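Local coordinates for protein mRNA interferase (Mycobacterium tuberculosis, PDB 6L2A) that probably cleaves RNA as the toxin component of a type II toxin-antitoxin system of the PemK/MazF family, at residues P64-L76 with I99-A113. The protein carries 6 engineered substitutions. Residues are numbered along the deposited sequence; the frame is centred on the assembly and turned at random.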
ATOM      1  N   PRO A  64     -14.475   3.272  -7.485  1.00 21.73           N
ATOM      2  CA  PRO A  64     -14.773   2.994  -6.070  1.00 20.65           C
ATOM      3  C   PRO A  64     -13.538   2.764  -5.216  1.00 24.42           C
ATOM      4  O   PRO A  64     -13.647   2.807  -3.983  1.00 24.34           O
ATOM      5  CB  PRO A  64     -15.645   1.732  -6.128  1.00 22.29           C
ATOM      6  CG  PRO A  64     -16.027   1.566  -7.552  1.00 25.34           C
ATOM      7  CD  PRO A  64     -14.955   2.187  -8.359  1.00 18.29           C
ATOM      8  N   PHE A  65     -12.381   2.499  -5.820  1.00 17.63           N
ATOM      9  CA  PHE A  65     -11.119   2.446  -5.099  1.00 16.53           C
ATOM     10  C   PHE A  65     -10.437   3.807  -5.043  1.00 21.29           C
ATOM     11  O   PHE A  65      -9.238   3.884  -4.751  1.00 14.54           O
ATOM     12  CB  PHE A  65     -10.191   1.402  -5.726  1.00 16.75           C
ATOM     13  CG  PHE A  65     -10.130   1.460  -7.226  1.00 19.88           C
ATOM     14  CD1 PHE A  65      -9.227   2.293  -7.866  1.00 15.91           C
ATOM     15  CD2 PHE A  65     -10.970   0.673  -7.998  1.00 22.91           C
ATOM     16  CE1 PHE A  65      -9.166   2.343  -9.245  1.00 20.94           C
ATOM     17  CE2 PHE A  65     -10.913   0.720  -9.381  1.00 22.30           C
ATOM     18  CZ  PHE A  65     -10.009   1.554 -10.003  1.00 24.77           C
ATOM     19  N   GLN A  66     -11.177   4.877  -5.328  1.00 17.88           N
ATOM     20  CA  GLN A  66     -10.684   6.242  -5.266  1.00 22.14           C
ATOM     21  C   GLN A  66     -11.716   7.093  -4.539  1.00 20.32           C
ATOM     22  O   GLN A  66     -12.898   6.746  -4.482  1.00 20.84           O
ATOM     23  CB  GLN A  66     -10.410   6.803  -6.670  1.00 19.35           C
ATOM     24  CG  GLN A  66      -9.530   5.899  -7.526  1.00 21.03           C
ATOM     25  CD  GLN A  66      -9.529   6.296  -8.990  1.00 24.20           C
ATOM     26  OE1 GLN A  66     -10.481   6.903  -9.479  1.00 23.34           O
ATOM     27  NE2 GLN A  66      -8.462   5.942  -9.699  1.00 21.74           N
ATOM     28  N   VAL A  67     -11.265   8.210  -3.970  1.00 18.98           N
ATOM     29  CA  VAL A  67     -12.117   9.050  -3.131  1.00 18.34           C
ATOM     30  C   VAL A  67     -11.974  10.501  -3.569  1.00 17.92           C
ATOM     31  O   VAL A  67     -10.863  11.043  -3.588  1.00 16.89           O
ATOM     32  CB  VAL A  67     -11.782   8.908  -1.636  1.00 18.30           C
ATOM     33  CG1 VAL A  67     -12.695   9.802  -0.805  1.00 18.51           C
ATOM     34  CG2 VAL A  67     -11.917   7.457  -1.195  1.00 15.84           C
ATOM     35  N   LEU A  68     -13.098  11.133  -3.897  1.00 19.54           N
ATOM     36  CA  LEU A  68     -13.103  12.552  -4.228  1.00 21.33           C
ATOM     37  C   LEU A  68     -12.798  13.384  -2.987  1.00 24.01           C
ATOM     38  O   LEU A  68     -13.446  13.225  -1.947  1.00 21.29           O
ATOM     39  CB  LEU A  68     -14.460  12.946  -4.813  1.00 23.62           C
ATOM     40  CG  LEU A  68     -14.738  14.429  -5.076  1.00 26.21           C
ATOM     41  CD1 LEU A  68     -13.908  14.939  -6.239  1.00 29.15           C
ATOM     42  CD2 LEU A  68     -16.219  14.654  -5.331  1.00 45.42           C
ATOM     43  N   LEU A  69     -11.808  14.267  -3.094  1.00 17.83           N
ATOM     44  CA  LEU A  69     -11.391  15.133  -1.995  1.00 21.36           C
ATOM     45  C   LEU A  69     -11.732  16.577  -2.345  1.00 27.48           C
ATOM     46  O   LEU A  69     -11.193  17.128  -3.309  1.00 24.93           O
ATOM     47  CB  LEU A  69      -9.895  14.985  -1.715  1.00 20.45           C
ATOM     48  CG  LEU A  69      -9.393  13.575  -1.392  1.00 17.46           C
ATOM     49  CD1 LEU A  69      -7.883  13.566  -1.199  1.00 22.99           C
ATOM     50  CD2 LEU A  69     -10.100  13.031  -0.159  1.00 14.49           C
ATOM     51  N   SER A  70     -12.618  17.184  -1.558  1.00 24.52           N
ATOM     52  CA  SER A  70     -13.073  18.540  -1.842  1.00 30.90           C
ATOM     53  C   SER A  70     -11.983  19.564  -1.542  1.00 36.75           C
ATOM     54  O   SER A  70     -11.254  19.452  -0.552  1.00 42.99           O
ATOM     55  CB  SER A  70     -14.325  18.861  -1.026  1.00 38.66           C
ATOM     56  OG  SER A  70     -14.337  20.222  -0.630  1.00 45.23           O
ATOM     57  N   ALA A  71     -11.888  20.583  -2.403  1.00 40.61           N
ATOM     58  CA  ALA A  71     -10.875  21.620  -2.225  1.00 43.17           C
ATOM     59  C   ALA A  71     -11.112  22.436  -0.961  1.00 51.88           C
ATOM     60  O   ALA A  71     -10.153  22.907  -0.337  1.00 49.12           O
ATOM     61  CB  ALA A  71     -10.845  22.537  -3.449  1.00 35.86           C
ATOM     62  N   THR A  72     -12.374  22.603  -0.558  1.00 53.76           N
ATOM     63  CA  THR A  72     -12.733  23.453   0.571  1.00 55.53           C
ATOM     64  C   THR A  72     -12.228  22.930   1.915  1.00 54.01           C
ATOM     65  O   THR A  72     -12.466  23.587   2.934  1.00 59.41           O
ATOM     66  CB  THR A  72     -14.255  23.626   0.627  1.00 43.14           C
ATOM     67  OG1 THR A  72     -14.864  22.393   1.027  1.00 57.97           O
ATOM     68  CG2 THR A  72     -14.800  24.030  -0.739  1.00 48.27           C
ATOM     69  N   THR A  73     -11.550  21.781   1.954  1.00 60.04           N
ATOM     70  CA  THR A  73     -11.062  21.199   3.200  1.00 49.99           C
ATOM     71  C   THR A  73      -9.602  20.770   3.160  1.00 52.18           C
ATOM     72  O   THR A  73      -8.972  20.696   4.222  1.00 41.18           O
ATOM     73  CB  THR A  73     -11.909  19.974   3.596  1.00 56.63           C
ATOM     74  OG1 THR A  73     -11.818  18.970   2.575  1.00 55.03           O
ATOM     75  CG2 THR A  73     -13.368  20.357   3.792  1.00 52.56           C
ATOM     76  N   THR A  74      -9.035  20.513   1.982  1.00 48.18           N
ATOM     77  CA  THR A  74      -7.779  19.784   1.862  1.00 34.03           C
ATOM     78  C   THR A  74      -6.545  20.676   1.818  1.00 39.97           C
ATOM     79  O   THR A  74      -5.429  20.176   2.005  1.00 30.87           O
ATOM     80  CB  THR A  74      -7.805  18.924   0.597  1.00 32.72           C
ATOM     81  OG1 THR A  74      -8.086  19.758  -0.533  1.00 30.65           O
ATOM     82  CG2 THR A  74      -8.876  17.856   0.710  1.00 26.65           C
ATOM     83  N   GLY A  75      -6.696  21.974   1.576  1.00 43.26           N
ATOM     84  CA  GLY A  75      -5.540  22.790   1.276  1.00 40.46           C
ATOM     85  C   GLY A  75      -5.063  22.680  -0.153  1.00 53.52           C
ATOM     86  O   GLY A  75      -4.181  23.450  -0.563  1.00 48.84           O
ATOM     87  N   LEU A  76      -5.585  21.719  -0.907  1.00 42.89           N
ATOM     88  CA  LEU A  76      -5.470  21.690  -2.353  1.00 36.61           C
ATOM     89  C   LEU A  76      -6.431  22.723  -2.914  1.00 52.39           C
ATOM     90  O   LEU A  76      -7.494  22.973  -2.342  1.00 64.12           O
ATOM     91  CB  LEU A  76      -5.819  20.302  -2.892  1.00 24.28           C
ATOM     92  CG  LEU A  76      -5.060  19.169  -2.191  1.00 32.63           C
ATOM     93  CD1 LEU A  76      -5.742  17.825  -2.421  1.00 29.69           C
ATOM     94  CD2 LEU A  76      -3.588  19.123  -2.594  1.00 41.41           C
ATOM     95  N   ILE A  99       0.433  19.907   3.444  1.00 20.86           N
ATOM     96  CA  ILE A  99      -0.439  20.755   2.648  1.00 22.56           C
ATOM     97  C   ILE A  99      -1.775  20.991   3.339  1.00 28.57           C
ATOM     98  O   ILE A  99      -2.302  22.106   3.321  1.00 23.59           O
ATOM     99  CB  ILE A  99      -0.644  20.146   1.244  1.00 21.95           C
ATOM    100  CG1 ILE A  99       0.685  20.094   0.490  1.00 32.73           C
ATOM    101  CG2 ILE A  99      -1.683  20.928   0.456  1.00 39.00           C
ATOM    102  CD1 ILE A  99       0.616  19.328  -0.813  1.00 33.73           C
ATOM    103  N   GLY A 100      -2.331  19.957   3.962  1.00 21.49           N
ATOM    104  CA  GLY A 100      -3.600  20.072   4.644  1.00 20.75           C
ATOM    105  C   GLY A 100      -4.062  18.748   5.210  1.00 24.11           C
ATOM    106  O   GLY A 100      -3.246  17.934   5.651  1.00 20.35           O
ATOM    107  N   ARG A 101      -5.370  18.514   5.187  1.00 20.91           N
ATOM    108  CA  ARG A 101      -5.944  17.330   5.804  1.00 18.68           C
ATOM    109  C   ARG A 101      -7.268  17.014   5.132  1.00 26.48           C
ATOM    110  O   ARG A 101      -8.008  17.926   4.756  1.00 26.56           O
ATOM    111  CB  ARG A 101      -6.152  17.554   7.303  1.00 25.09           C
ATOM    112  CG  ARG A 101      -6.363  16.308   8.127  1.00 44.13           C
ATOM    113  CD  ARG A 101      -6.839  16.708   9.512  1.00 47.70           C
ATOM    114  NE  ARG A 101      -7.663  17.915   9.453  1.00 48.81           N
ATOM    115  CZ  ARG A 101      -8.992  17.906   9.382  1.00 52.21           C
ATOM    116  NH1 ARG A 101      -9.645  16.751   9.371  1.00 40.61           N
ATOM    117  NH2 ARG A 101      -9.667  19.047   9.329  1.00 49.32           N
ATOM    118  N   VAL A 102      -7.563  15.728   4.980  1.00 21.87           N
ATOM    119  CA  VAL A 102      -8.897  15.325   4.553  1.00 17.95           C
ATOM    120  C   VAL A 102      -9.810  15.303   5.771  1.00 19.98           C
ATOM    121  O   VAL A 102      -9.361  15.119   6.908  1.00 18.62           O
ATOM    122  CB  VAL A 102      -8.874  13.959   3.837  1.00 19.39           C
ATOM    123  CG1 VAL A 102      -7.831  13.957   2.725  1.00 15.57           C
ATOM    124  CG2 VAL A 102      -8.614  12.827   4.827  1.00 17.47           C
ATOM    125  N   SER A 103     -11.104  15.514   5.542  1.00 21.81           N
ATOM    126  CA  SER A 103     -12.051  15.460   6.644  1.00 25.33           C
ATOM    127  C   SER A 103     -12.201  14.024   7.139  1.00 26.14           C
ATOM    128  O   SER A 103     -11.802  13.063   6.474  1.00 17.52           O
ATOM    129  CB  SER A 103     -13.410  16.015   6.216  1.00 27.05           C
ATOM    130  OG  SER A 103     -14.036  15.154   5.282  1.00 23.60           O
ATOM    131  N   ALA A 104     -12.787  13.882   8.329  1.00 14.71           N
ATOM    132  CA  ALA A 104     -12.993  12.546   8.877  1.00 21.27           C
ATOM    133  C   ALA A 104     -13.936  11.721   8.008  1.00 15.29           C
ATOM    134  O   ALA A 104     -13.813  10.491   7.952  1.00 16.43           O
ATOM    135  CB  ALA A 104     -13.523  12.638  10.309  1.00 34.65           C
ATOM    136  N   ALA A 105     -14.880  12.371   7.323  1.00 18.16           N
ATOM    137  CA  ALA A 105     -15.767  11.641   6.423  1.00 22.87           C
ATOM    138  C   ALA A 105     -15.026  11.177   5.176  1.00 19.30           C
ATOM    139  O   ALA A 105     -15.248  10.060   4.692  1.00 16.00           O
ATOM    140  CB  ALA A 105     -16.967  12.511   6.049  1.00 26.79           C
ATOM    141  N   GLU A 106     -14.143  12.021   4.637  1.00 18.25           N
ATOM    142  CA  GLU A 106     -13.336  11.605   3.495  1.00 19.91           C
ATOM    143  C   GLU A 106     -12.390  10.473   3.876  1.00 19.96           C
ATOM    144  O   GLU A 106     -12.157   9.556   3.081  1.00 15.57           O
ATOM    145  CB  GLU A 106     -12.562  12.800   2.937  1.00 14.98           C
ATOM    146  CG  GLU A 106     -13.426  13.790   2.161  1.00 18.77           C
ATOM    147  CD  GLU A 106     -12.724  15.113   1.915  1.00 20.84           C
ATOM    148  OE1 GLU A 106     -11.740  15.410   2.625  1.00 29.44           O
ATOM    149  OE2 GLU A 106     -13.151  15.857   1.006  1.00 22.34           O
ATOM    150  N   LEU A 107     -11.842  10.511   5.095  1.00 16.93           N
ATOM    151  CA  LEU A 107     -10.941   9.445   5.525  1.00 18.59           C
ATOM    152  C   LEU A 107     -11.689   8.130   5.697  1.00 14.27           C
ATOM    153  O   LEU A 107     -11.170   7.065   5.342  1.00 17.15           O
ATOM    154  CB  LEU A 107     -10.233   9.837   6.822  1.00 19.21           C
ATOM    155  CG  LEU A 107      -9.104   8.903   7.262  1.00 18.28           C
ATOM    156  CD1 LEU A 107      -8.040   8.803   6.179  1.00 14.81           C
ATOM    157  CD2 LEU A 107      -8.486   9.371   8.572  1.00 22.82           C
ATOM    158  N   ALA A 108     -12.907   8.180   6.243  1.00 15.43           N
ATOM    159  CA  ALA A 108     -13.728   6.976   6.316  1.00 14.18           C
ATOM    160  C   ALA A 108     -14.001   6.418   4.924  1.00 14.28           C
ATOM    161  O   ALA A 108     -13.984   5.198   4.720  1.00 17.01           O
ATOM    162  CB  ALA A 108     -15.038   7.272   7.047  1.00 17.17           C
ATOM    163  N   GLN A 109     -14.256   7.299   3.953  1.00 16.08           N
ATOM    164  CA  GLN A 109     -14.386   6.855   2.571  1.00 17.01           C
ATOM    165  C   GLN A 109     -13.090   6.230   2.070  1.00 15.24           C
ATOM    166  O   GLN A 109     -13.112   5.208   1.375  1.00 17.23           O
ATOM    167  CB  GLN A 109     -14.792   8.024   1.675  1.00 19.00           C
ATOM    168  CG  GLN A 109     -16.279   8.338   1.684  1.00 23.58           C
ATOM    169  CD  GLN A 109     -16.638   9.430   0.696  1.00 44.52           C
ATOM    170  OE1 GLN A 109     -17.437   9.219  -0.218  1.00 48.76           O
ATOM    171  NE2 GLN A 109     -16.045  10.605   0.874  1.00 29.07           N
ATOM    172  N   LEU A 110     -11.948   6.832   2.414  1.00 17.58           N
ATOM    173  CA  LEU A 110     -10.669   6.264   2.004  1.00 16.43           C
ATOM    174  C   LEU A 110     -10.419   4.916   2.666  1.00 16.58           C
ATOM    175  O   LEU A 110      -9.815   4.032   2.051  1.00 14.68           O
ATOM    176  CB  LEU A 110      -9.534   7.239   2.321  1.00 18.90           C
ATOM    177  CG  LEU A 110      -8.142   6.884   1.799  1.00 17.18           C
ATOM    178  CD1 LEU A 110      -8.190   6.490   0.324  1.00 15.03           C
ATOM    179  CD2 LEU A 110      -7.212   8.067   2.005  1.00 14.25           C
ATOM    180  N   ASP A 111     -10.878   4.735   3.909  1.00 15.26           N
ATOM    181  CA  ASP A 111     -10.795   3.418   4.533  1.00 17.43           C
ATOM    182  C   ASP A 111     -11.530   2.372   3.704  1.00 22.45           C
ATOM    183  O   ASP A 111     -11.021   1.264   3.495  1.00 18.70           O
ATOM    184  CB  ASP A 111     -11.366   3.453   5.952  1.00 19.68           C
ATOM    185  CG  ASP A 111     -10.543   4.304   6.899  1.00 23.99           C
ATOM    186  OD1 ASP A 111      -9.394   4.657   6.556  1.00 15.45           O
ATOM    187  OD2 ASP A 111     -11.046   4.606   8.002  1.00 20.83           O
ATOM    188  N   GLU A 112     -12.729   2.708   3.219  1.00 17.32           N
ATOM    189  CA  GLU A 112     -13.495   1.758   2.420  1.00 17.81           C
ATOM    190  C   GLU A 112     -12.829   1.502   1.074  1.00 17.66           C
ATOM    191  O   GLU A 112     -12.821   0.365   0.586  1.00 17.61           O
ATOM    192  CB  GLU A 112     -14.923   2.267   2.229  1.00 24.14           C
ATOM    193  CG  GLU A 112     -15.759   2.225   3.493  1.00 30.28           C
ATOM    194  CD  GLU A 112     -15.959   0.813   4.002  1.00 38.83           C
ATOM    195  OE1 GLU A 112     -16.409  -0.045   3.214  1.00 50.87           O
ATOM    196  OE2 GLU A 112     -15.664   0.560   5.188  1.00 50.41           O
ATOM    197  N   ALA A 113     -12.266   2.545   0.457  1.00 13.67           N
ATOM    198  CA  ALA A 113     -11.571   2.367  -0.814  1.00 12.69           C
ATOM    199  C   ALA A 113     -10.332   1.496  -0.644  1.00 16.83           C
ATOM    200  O   ALA A 113     -10.013   0.677  -1.515  1.00 17.75           O
ATOM    201  CB  ALA A 113     -11.198   3.725  -1.404  1.00 13.91           C
TER
HETATM  202  O   HOH W   1     -15.763  12.236  -1.130  1.00 32.33           O
HETATM  203  O   HOH W   2     -15.341  14.848  -0.761  1.00 33.10           O
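Glu106 reaches from the first turn of helix 104-113 to the backbone of Ser70, tying the C-terminal helix of this MazF-like, SH3-type barrel to the end of strand 66-69, at the residue that follows it. The short axes run almost antiparallel, at 165° and 7.7 Å closest approach. Along Glu106, CB lies 4.0 Å from Leu69 CD2, and CG and CD continue past the same methyl, the two side chains crossing at a slant. With CG placed beside its own backbone N (chi1 -74°) and the chain extended beyond it, the carboxylate arrives at the end of the strand. Glu106 OE2 accepts from Ser70 N at 2.9 Å, on its syn side and with an N-H...O angle of 163°; water 2 also donates to OE2 and to Leu68 O. OE1 turns back to its own segment and takes Ser103 N on its anti side, both N-H groups approaching from out of the carboxylate plane, while Ser103 OG accepts from Glu106 N, the reciprocal pair that defines a capping box. Two backbone N-H groups and a water therefore hold the carboxylate of this buried residue, and the N-terminal end of the helix would probably help stabilise its negative charge.

Apolar packing continues in both directions. Leu69 CD2 meets Val102 CG1 at 3.8 Å, while Val67 points at the helix: CG1 touches Gln109 CB, and Val67 CG2 sits 3.6 Å from Leu110 CA. Beyond the 71-74 turn, the side chains of Leu76 and Ile99 cross at about a right angle, CD2 touching CG2, beside the classic bulge that Ile99 and Gly100 form opposite Ile11. At the far end, Ala113 CB rests 3.7 Å from Pro64 O.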